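Local coordinates for 39 kDa initiator binding protein (Trichomonas vaginalis, PDB 1Q87) that binds the initiator (Inr) element of core promoters in a primitive eukaryote, this chain being its C-terminal domain, at residues 29-34 against 170-175; 103-108 against 113-118; 179-184 against 191-196. All coordinates share one frame; numbering follows the deposited sequence.

Interaction 1: residues 29-34 against 170-175; sequences PNEQET and WNKPLI
Leu174 has the largest share of the buried surface, and its isobutyl group meets the first turns of helix 29-47 at two residues one helical turn apart, Glu31 and Thr34. The branch that does most of the touching is CD1. It lies 3.9 Å from the backbone oxygen Glu31 O and 4.1 Å from Glu31 CB, and it also approaches Thr34, whose CG2 is 3.9 Å from Leu174 CD1. The second branch reaches the same methyl, with Leu174 CD2 4.1 Å from Thr34 CG2. Thr34 is oriented for this by a chi1 of -66°, which places CG2 anti to the backbone N while OG1 turns back along the helix to donate to Asn30 O at 2.9 Å. That carbonyl therefore serves two donors, since it also accepts from Thr34 N, and its side-chain donor stands 42° out of the carbonyl plane. The threonine thus keeps its hydroxyl on its own helix and gives its methyl to the leucine.

Glu31 adds a charged component beside this apolar patch. Its chain is extended beyond CG and carries the carboxylate across to Lys172, whose chain bends at chi2 and chi3 to bring its ammonium in. The salt bridge closes at 3.5 Å between Glu31 OE2 and Lys172 NZ, and NZ also makes a weak hydrogen bond to Asn26 O. Pro173 and Leu174 both touch Phe35, continuing the apolar patch along the same helix. Geometrically this is a surface contact in which a type I beta turn, running from Lys172 to Ile175 directly after strand 165-171, packs on the N-terminal turns of helix 29-47 and so joins the five-stranded antiparallel sheet to the domain's first helix.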
loop_
_atom_site.group_PDB
_atom_site.type_symbol
_atom_site.label_atom_id
_atom_site.label_comp_id
_atom_site.label_asym_id
_atom_site.label_seq_id
_atom_site.Cartn_x
_atom_site.Cartn_y
_atom_site.Cartn_z
ATOM N N PRO A 29 6.956 2.377 18.223
ATOM C CA PRO A 29 6.863 3.823 18.469
ATOM C C PRO A 29 7.889 4.570 17.642
ATOM O O PRO A 29 7.563 5.528 16.951
ATOM C CB PRO A 29 7.141 3.936 19.961
ATOM C CG PRO A 29 6.498 2.690 20.494
ATOM C CD PRO A 29 6.933 1.625 19.488
ATOM N N ASN A 30 9.137 4.123 17.735
ATOM C CA ASN A 30 10.237 4.712 16.974
ATOM C C ASN A 30 9.961 4.669 15.461
ATOM O O ASN A 30 10.194 5.637 14.743
ATOM C CB ASN A 30 11.531 3.949 17.257
ATOM C CG ASN A 30 12.099 4.228 18.641
ATOM O OD1 ASN A 30 13.050 3.553 19.070
ATOM N ND2 ASN A 30 11.534 5.222 19.345
ATOM N N GLU A 31 9.480 3.533 14.977
ATOM C CA GLU A 31 9.191 3.410 13.570
ATOM C C GLU A 31 8.092 4.368 13.159
ATOM O O GLU A 31 8.118 4.901 12.055
ATOM C CB GLU A 31 8.808 1.965 13.244
ATOM C CG GLU A 31 9.980 1.007 13.500
ATOM C CD GLU A 31 9.648 -0.468 13.325
ATOM O OE1 GLU A 31 10.597 -1.281 13.425
ATOM O OE2 GLU A 31 8.466 -0.819 13.097
ATOM N N GLN A 32 7.145 4.601 14.059
ATOM C CA GLN A 32 6.023 5.484 13.774
ATOM C C GLN A 32 6.473 6.921 13.593
ATOM O O GLN A 32 6.036 7.608 12.637
ATOM C CB GLN A 32 4.994 5.396 14.883
ATOM C CG GLN A 32 4.073 4.225 14.674
ATOM C CD GLN A 32 3.274 3.867 15.908
ATOM O OE1 GLN A 32 2.148 3.392 15.798
ATOM N NE2 GLN A 32 3.857 4.072 17.089
ATOM N N GLU A 33 7.343 7.366 14.502
ATOM C CA GLU A 33 7.868 8.705 14.422
ATOM C C GLU A 33 8.835 8.823 13.258
ATOM O O GLU A 33 8.839 9.829 12.553
ATOM C CB GLU A 33 8.510 9.096 15.740
ATOM C CG GLU A 33 7.436 9.402 16.788
ATOM C CD GLU A 33 6.192 10.085 16.174
ATOM O OE1 GLU A 33 6.337 11.202 15.611
ATOM O OE2 GLU A 33 5.080 9.495 16.253
ATOM N N THR A 34 9.648 7.800 13.037
ATOM C CA THR A 34 10.538 7.859 11.906
ATOM C C THR A 34 9.683 8.036 10.644
ATOM O O THR A 34 9.937 8.916 9.805
ATOM C CB THR A 34 11.327 6.579 11.747
ATOM O OG1 THR A 34 12.206 6.419 12.868
ATOM C CG2 THR A 34 12.122 6.615 10.427
ATOM N N TRP A 170 0.255 -6.210 7.043
ATOM C CA TRP A 170 0.832 -4.861 7.050
ATOM C C TRP A 170 2.031 -4.532 6.183
ATOM O O TRP A 170 3.074 -5.232 6.226
ATOM C CB TRP A 170 1.201 -4.461 8.489
ATOM C CG TRP A 170 0.003 -4.310 9.424
ATOM C CD1 TRP A 170 -0.555 -3.147 9.842
ATOM C CD2 TRP A 170 -0.763 -5.369 10.037
ATOM N NE1 TRP A 170 -1.618 -3.407 10.672
ATOM C CE2 TRP A 170 -1.767 -4.760 10.811
ATOM C CE3 TRP A 170 -0.693 -6.770 10.007
ATOM C CZ2 TRP A 170 -2.693 -5.499 11.563
ATOM C CZ3 TRP A 170 -1.605 -7.498 10.748
ATOM C CH2 TRP A 170 -2.594 -6.864 11.514
ATOM N N ASN A 171 1.898 -3.449 5.412
ATOM C CA ASN A 171 3.006 -3.008 4.613
ATOM C C ASN A 171 3.881 -2.309 5.616
ATOM O O ASN A 171 3.362 -1.601 6.475
ATOM C CB ASN A 171 2.593 -2.002 3.554
ATOM C CG ASN A 171 3.808 -1.385 2.854
ATOM O OD1 ASN A 171 4.632 -2.108 2.288
ATOM N ND2 ASN A 171 3.924 -0.056 2.896
ATOM N N LYS A 172 5.194 -2.555 5.555
ATOM C CA LYS A 172 6.144 -1.877 6.436
ATOM C C LYS A 172 6.647 -0.678 5.586
ATOM O O LYS A 172 7.508 -0.831 4.721
ATOM C CB LYS A 172 7.300 -2.806 6.770
ATOM C CG LYS A 172 6.874 -4.144 7.346
ATOM C CD LYS A 172 6.440 -3.998 8.797
ATOM C CE LYS A 172 7.645 -3.810 9.729
ATOM N NZ LYS A 172 7.229 -3.470 11.132
ATOM N N PRO A 173 6.126 0.531 5.836
ATOM C CA PRO A 173 6.515 1.731 5.079
ATOM C C PRO A 173 7.976 2.175 5.091
ATOM O O PRO A 173 8.333 3.037 4.325
ATOM C CB PRO A 173 5.574 2.839 5.604
ATOM C CG PRO A 173 4.726 2.175 6.663
ATOM C CD PRO A 173 5.418 0.891 7.064
ATOM N N LEU A 174 8.822 1.604 5.941
ATOM C CA LEU A 174 10.236 1.991 5.924
ATOM C C LEU A 174 11.120 0.975 5.175
ATOM O O LEU A 174 12.324 1.176 5.041
ATOM C CB LEU A 174 10.777 2.153 7.349
ATOM C CG LEU A 174 9.989 3.063 8.291
ATOM C CD1 LEU A 174 10.599 3.070 9.717
ATOM C CD2 LEU A 174 9.977 4.444 7.689
ATOM N N ILE A 175 10.519 -0.092 4.652
ATOM C CA ILE A 175 11.293 -1.117 3.983
ATOM C C ILE A 175 11.103 -1.152 2.492
ATOM O O ILE A 175 9.981 -1.353 1.992
ATOM C CB ILE A 175 10.994 -2.518 4.558
ATOM C CG1 ILE A 175 11.273 -2.533 6.064
ATOM C CG2 ILE A 175 11.805 -3.591 3.802
ATOM C CD1 ILE A 175 12.685 -2.171 6.457
#

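Interaction 2: residues 103-108 against 113-118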
loop_
_atom_site.group_PDB
_atom_site.type_symbol
_atom_site.label_atom_id
_atom_site.label_comp_id
_atom_site.label_asym_id
_atom_site.label_seq_id
_atom_site.Cartn_x
_atom_site.Cartn_y
_atom_site.Cartn_z
ATOM N N ALA A 103 2.027 5.141 3.434
ATOM C CA ALA A 103 1.766 4.060 4.392
ATOM C C ALA A 103 1.404 2.792 3.637
ATOM O O ALA A 103 1.845 1.724 4.007
ATOM C CB ALA A 103 0.619 4.437 5.339
ATOM N N MET A 104 0.606 2.921 2.586
ATOM C CA MET A 104 0.215 1.763 1.779
ATOM C C MET A 104 1.351 1.205 0.941
ATOM O O MET A 104 1.587 0.003 0.957
ATOM C CB MET A 104 -0.925 2.089 0.808
ATOM C CG MET A 104 -2.195 2.606 1.476
ATOM S SD MET A 104 -3.428 2.857 0.244
ATOM C CE MET A 104 -3.111 4.640 -0.152
ATOM N N PHE A 105 2.069 2.078 0.235
ATOM C CA PHE A 105 3.128 1.622 -0.662
ATOM C C PHE A 105 4.549 2.190 -0.535
ATOM O O PHE A 105 5.351 1.985 -1.428
ATOM C CB PHE A 105 2.679 1.825 -2.077
ATOM C CG PHE A 105 1.382 1.171 -2.403
ATOM C CD1 PHE A 105 1.279 -0.230 -2.503
ATOM C CD2 PHE A 105 0.273 1.949 -2.697
ATOM C CE1 PHE A 105 0.072 -0.830 -2.895
ATOM C CE2 PHE A 105 -0.947 1.366 -3.095
ATOM C CZ PHE A 105 -1.055 -0.013 -3.196
ATOM N N GLY A 106 4.861 2.903 0.543
ATOM C CA GLY A 106 6.206 3.417 0.711
ATOM C C GLY A 106 7.165 2.320 1.197
ATOM O O GLY A 106 6.731 1.190 1.454
ATOM N N PRO A 107 8.466 2.631 1.367
ATOM C CA PRO A 107 9.049 3.972 1.123
ATOM C C PRO A 107 8.971 4.444 -0.318
ATOM O O PRO A 107 8.708 3.662 -1.250
ATOM C CB PRO A 107 10.507 3.849 1.590
ATOM C CG PRO A 107 10.632 2.442 2.192
ATOM C CD PRO A 107 9.530 1.629 1.546
ATOM N N TYR A 108 9.189 5.746 -0.508
ATOM C CA TYR A 108 9.105 6.301 -1.855
ATOM C C TYR A 108 10.165 5.709 -2.828
ATOM O O TYR A 108 9.890 5.572 -4.005
ATOM C CB TYR A 108 9.184 7.823 -1.780
ATOM C CG TYR A 108 10.566 8.389 -2.004
ATOM C CD1 TYR A 108 11.023 8.649 -3.298
ATOM C CD2 TYR A 108 11.401 8.667 -0.933
ATOM C CE1 TYR A 108 12.273 9.173 -3.522
ATOM C CE2 TYR A 108 12.655 9.193 -1.132
ATOM C CZ TYR A 108 13.090 9.441 -2.438
ATOM O OH TYR A 108 14.353 9.916 -2.666
ATOM N N LEU A 113 7.171 -0.105 -7.283
ATOM C CA LEU A 113 7.366 -1.541 -7.383
ATOM C C LEU A 113 6.290 -2.184 -6.546
ATOM O O LEU A 113 5.608 -3.097 -7.037
ATOM C CB LEU A 113 8.745 -1.966 -6.874
ATOM C CG LEU A 113 9.900 -1.373 -7.684
ATOM C CD1 LEU A 113 11.243 -1.893 -7.112
ATOM C CD2 LEU A 113 9.717 -1.738 -9.176
ATOM N N LYS A 114 6.121 -1.705 -5.301
ATOM C CA LYS A 114 5.088 -2.255 -4.413
ATOM C C LYS A 114 3.724 -2.170 -5.078
ATOM O O LYS A 114 2.964 -3.151 -5.097
ATOM C CB LYS A 114 5.063 -1.529 -3.070
ATOM C CG LYS A 114 6.395 -1.674 -2.321
ATOM C CD LYS A 114 6.234 -1.607 -0.825
ATOM C CE LYS A 114 7.543 -1.698 -0.130
ATOM N NZ LYS A 114 7.348 -1.236 1.279
ATOM N N ILE A 115 3.452 -1.033 -5.700
ATOM C CA ILE A 115 2.166 -0.858 -6.352
ATOM C C ILE A 115 1.948 -1.893 -7.426
ATOM O O ILE A 115 0.942 -2.602 -7.403
ATOM C CB ILE A 115 1.982 0.579 -6.958
ATOM C CG1 ILE A 115 1.799 1.621 -5.832
ATOM C CG2 ILE A 115 0.793 0.591 -7.922
ATOM C CD1 ILE A 115 1.727 3.056 -6.319
ATOM N N ALA A 116 2.879 -1.968 -8.378
ATOM C CA ALA A 116 2.775 -2.945 -9.464
ATOM C C ALA A 116 2.622 -4.346 -8.865
ATOM O O ALA A 116 1.738 -5.109 -9.260
ATOM C CB ALA A 116 4.022 -2.901 -10.351
ATOM N N SER A 117 3.470 -4.680 -7.897
ATOM C CA SER A 117 3.391 -5.998 -7.293
ATOM C C SER A 117 1.985 -6.344 -6.802
ATOM O O SER A 117 1.369 -7.304 -7.283
ATOM C CB SER A 117 4.381 -6.113 -6.146
ATOM O OG SER A 117 4.169 -7.319 -5.442
ATOM N N LEU A 118 1.464 -5.544 -5.872
ATOM C CA LEU A 118 0.144 -5.787 -5.305
ATOM C C LEU A 118 -0.918 -5.719 -6.362
ATOM O O LEU A 118 -1.770 -6.600 -6.471
ATOM C CB LEU A 118 -0.192 -4.764 -4.202
ATOM C CG LEU A 118 -1.221 -5.068 -3.088
ATOM C CD1 LEU A 118 -2.260 -3.982 -3.021
ATOM C CD2 LEU A 118 -1.919 -6.378 -3.318
#
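With chi1 at -55°, Phe105 holds its CG anti to its own carbonyl carbon and turns its ring toward helix 111-123, while Lys114, extended beyond CG, reaches back past the ring toward the linker. The contact belongs to an alpha-alpha unit: two helices that follow each other in the chain, 95-105 and 111-123, pack across the short connection between them.

Ile115 lies over one face of the Phe105 ring, its CG1 sitting 3.6 Å from the ring centroid and 18° off the normal, a CH-pi contact. The opposite face is met by CB of the preceding Met104, so the ring is sandwiched between its own chain and the isoleucine. Leu118 comes in at the rim instead, with its CD1 3.9 Å from Phe105 CE1 and near the ring plane. Val80 and Ile84 of helix 74-84 touch Ile115, and Ile84 also touches Phe105, so the pair sits in a wider apolar core.

The polar part lies around Lys114. Its CD passes 3.7 Å from Phe105 O, and its ammonium ends beside the cis peptide bond joining Gly106 to Pro107. NZ also bonds Asn171 OD1 and Ile175 O, so three neutral oxygens from two separate parts of the chain grip this buried group, and they probably help offset the cost of burying its charge. Across the contact Lys114 NZ donates to Gly106 O with a C=O...donor angle of 141°; the modelled 2.5 Å between these two atoms is shorter than usual and probably reflects coordinate error rather than special strength.

Interaction 3: residues 179-184 against 191-196; sequences GQYLMD and DSWDKY
The nearest pair of CA atoms, Gln180 CA and Asp191 CA, is 4.2 Å apart, where the chain entering strand 182-183 passes the residues leading into helix 193-199. Tyr181 bridges the two by both a hydrogen bond and a ring contact. Its chi1 of 62° sets the ring between its backbone N and carbonyl carbon and carries the hydroxyl to the start of the helix, where Tyr181 OH accepts from Trp193 N at 3.2 Å. The ring edge also turns toward the indole: the two planes stand at 71° in an offset edge-to-face pair, with Tyr181 CE1 3.8 Å from Trp193 CD1.

Leu182 packs on the same face of the indole, its CD1 over the six-membered ring and 3.4 Å from Trp193 CE3, whereas the Tyr181 edge lies near the five-membered ring. Leu182 CD1 also touches Tyr196 CB one turn further along. Leu118 of helix 111-123 also packs against the tryptophan. Closer to solvent, Gln180 NE2 donates to Asp191 OD1 at 3.1 Å, meeting the carboxylate from 39° above its plane.

Ser192 is the N-cap: its OG receives Lys195 N at 3.1 Å in a nearly straight bond. Two amides of the first helical turn thus have side-chain oxygens as acceptors, and the Tyr181 phenol, together with the indole packing, probably helps hold the helix start against the strand.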
loop_
_atom_site.group_PDB
_atom_site.type_symbol
_atom_site.label_atom_id
_atom_site.label_comp_id
_atom_site.label_asym_id
_atom_site.label_seq_id
_atom_site.Cartn_x
_atom_site.Cartn_y
_atom_site.Cartn_z
ATOM N N GLY A 179 13.596 -5.591 0.437
ATOM C CA GLY A 179 13.553 -6.407 1.644
ATOM C C GLY A 179 12.217 -7.081 1.977
ATOM O O GLY A 179 11.327 -7.260 1.121
ATOM N N GLN A 180 12.102 -7.492 3.241
ATOM C CA GLN A 180 10.884 -8.123 3.755
ATOM C C GLN A 180 10.001 -6.971 4.305
ATOM O O GLN A 180 10.118 -6.558 5.465
ATOM C CB GLN A 180 11.258 -9.090 4.860
ATOM C CG GLN A 180 12.205 -10.173 4.379
ATOM C CD GLN A 180 12.259 -11.358 5.337
ATOM O OE1 GLN A 180 12.757 -11.237 6.457
ATOM N NE2 GLN A 180 11.718 -12.501 4.907
ATOM N N TYR A 181 9.115 -6.473 3.456
ATOM C CA TYR A 181 8.299 -5.303 3.791
ATOM C C TYR A 181 6.854 -5.581 4.171
ATOM O O TYR A 181 6.036 -4.666 4.182
ATOM C CB TYR A 181 8.350 -4.329 2.610
ATOM C CG TYR A 181 7.778 -4.918 1.323
ATOM C CD1 TYR A 181 6.412 -4.850 1.043
ATOM C CD2 TYR A 181 8.617 -5.504 0.363
ATOM C CE1 TYR A 181 5.896 -5.339 -0.160
ATOM C CE2 TYR A 181 8.105 -5.994 -0.858
ATOM C CZ TYR A 181 6.770 -5.908 -1.106
ATOM O OH TYR A 181 6.302 -6.385 -2.290
ATOM N N LEU A 182 6.546 -6.850 4.418
ATOM C CA LEU A 182 5.235 -7.254 4.849
ATOM C C LEU A 182 5.415 -8.025 6.154
ATOM O O LEU A 182 6.391 -8.757 6.318
ATOM C CB LEU A 182 4.550 -8.106 3.782
ATOM C CG LEU A 182 4.153 -7.347 2.516
ATOM C CD1 LEU A 182 3.287 -8.251 1.644
ATOM C CD2 LEU A 182 3.404 -6.060 2.866
ATOM N N MET A 183 4.501 -7.803 7.100
ATOM C CA MET A 183 4.536 -8.460 8.411
ATOM C C MET A 183 3.102 -8.638 8.883
ATOM O O MET A 183 2.241 -7.759 8.639
ATOM C CB MET A 183 5.315 -7.629 9.438
ATOM C CG MET A 183 5.401 -8.309 10.788
ATOM S SD MET A 183 6.728 -7.698 11.903
ATOM C CE MET A 183 6.277 -6.077 12.048
ATOM N N ASP A 184 2.856 -9.766 9.560
ATOM C CA ASP A 184 1.520 -10.100 10.045
ATOM C C ASP A 184 1.391 -9.864 11.531
ATOM O O ASP A 184 2.317 -9.324 12.168
ATOM C CB ASP A 184 1.134 -11.551 9.652
ATOM C CG ASP A 184 1.972 -12.655 10.379
ATOM O OD1 ASP A 184 1.932 -13.814 9.895
ATOM O OD2 ASP A 184 2.648 -12.406 11.404
ATOM N N ASP A 191 8.661 -11.673 1.963
ATOM C CA ASP A 191 9.520 -11.006 1.005
ATOM C C ASP A 191 8.784 -10.016 0.116
ATOM O O ASP A 191 9.320 -8.971 -0.214
ATOM C CB ASP A 191 10.227 -12.032 0.105
ATOM C CG ASP A 191 11.257 -12.867 0.850
ATOM O OD1 ASP A 191 11.825 -12.385 1.847
ATOM O OD2 ASP A 191 11.517 -14.009 0.416
ATOM N N SER A 192 7.565 -10.344 -0.283
ATOM C CA SER A 192 6.846 -9.457 -1.168
ATOM C C SER A 192 5.372 -9.796 -1.126
ATOM O O SER A 192 4.970 -10.795 -0.527
ATOM C CB SER A 192 7.322 -9.698 -2.576
ATOM O OG SER A 192 6.637 -10.839 -3.091
ATOM N N TRP A 193 4.563 -8.999 -1.803
ATOM C CA TRP A 193 3.148 -9.318 -1.829
ATOM C C TRP A 193 2.921 -10.684 -2.474
ATOM O O TRP A 193 2.134 -11.477 -1.964
ATOM C CB TRP A 193 2.340 -8.273 -2.604
ATOM C CG TRP A 193 2.134 -6.981 -1.879
ATOM C CD1 TRP A 193 2.685 -5.779 -2.194
ATOM C CD2 TRP A 193 1.250 -6.738 -0.768
ATOM N NE1 TRP A 193 2.196 -4.808 -1.371
ATOM C CE2 TRP A 193 1.317 -5.360 -0.484
ATOM C CE3 TRP A 193 0.411 -7.551 0.010
ATOM C CZ2 TRP A 193 0.572 -4.764 0.554
ATOM C CZ3 TRP A 193 -0.328 -6.965 1.041
ATOM C CH2 TRP A 193 -0.241 -5.581 1.302
ATOM N N ASP A 194 3.598 -10.939 -3.598
ATOM C CA ASP A 194 3.477 -12.196 -4.359
ATOM C C ASP A 194 3.742 -13.430 -3.483
ATOM O O ASP A 194 2.987 -14.409 -3.504
ATOM C CB ASP A 194 4.457 -12.180 -5.535
ATOM C CG ASP A 194 4.369 -10.885 -6.363
ATOM O OD1 ASP A 194 3.524 -10.819 -7.299
ATOM O OD2 ASP A 194 5.145 -9.928 -6.067
ATOM N N LYS A 195 4.824 -13.362 -2.722
ATOM C CA LYS A 195 5.228 -14.406 -1.789
ATOM C C LYS A 195 4.131 -14.632 -0.739
ATOM O O LYS A 195 3.743 -15.776 -0.442
ATOM C CB LYS A 195 6.512 -13.965 -1.064
ATOM C CG LYS A 195 7.506 -15.061 -0.753
ATOM C CD LYS A 195 6.941 -16.122 0.180
ATOM C CE LYS A 195 7.915 -17.295 0.342
ATOM N NZ LYS A 195 9.242 -16.865 0.891
ATOM N N TYR A 196 3.654 -13.531 -0.164
ATOM C CA TYR A 196 2.643 -13.591 0.866
ATOM C C TYR A 196 1.354 -14.204 0.375
ATOM O O TYR A 196 0.736 -14.988 1.097
ATOM C CB TYR A 196 2.369 -12.204 1.442
ATOM C CG TYR A 196 1.161 -12.199 2.338
ATOM C CD1 TYR A 196 -0.103 -11.922 1.816
ATOM C CD2 TYR A 196 1.259 -12.539 3.691
ATOM C CE1 TYR A 196 -1.242 -11.984 2.611
ATOM C CE2 TYR A 196 0.113 -12.609 4.507
ATOM C CZ TYR A 196 -1.133 -12.330 3.950
ATOM O OH TYR A 196 -2.283 -12.418 4.699
#

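In the fold
Interaction 1 is a surface contact, pairing a salt bridge with a small methyl patch; interaction 2 lies deep in the chain and combines aromatic packing with a buried lysine; interaction 3, partly buried, joins aromatic contacts to hydrogen bonds. Interactions 1 and 3 share the sheet, where strands 165-171 and 182-183 are neighbours, and the bond from Lys172 N to Tyr181 O continues their pairing just past the strand ends. Interaction 2 is nested within the loop closed by interaction 1, and residues 170-175 meet it through Asn171 and Ile175. Interactions 2 and 3 meet where Ser117 OG bonds Asp194 OD2. Helix 111-123 therefore touches residues of both other contacts, linking the helical part to the sheet.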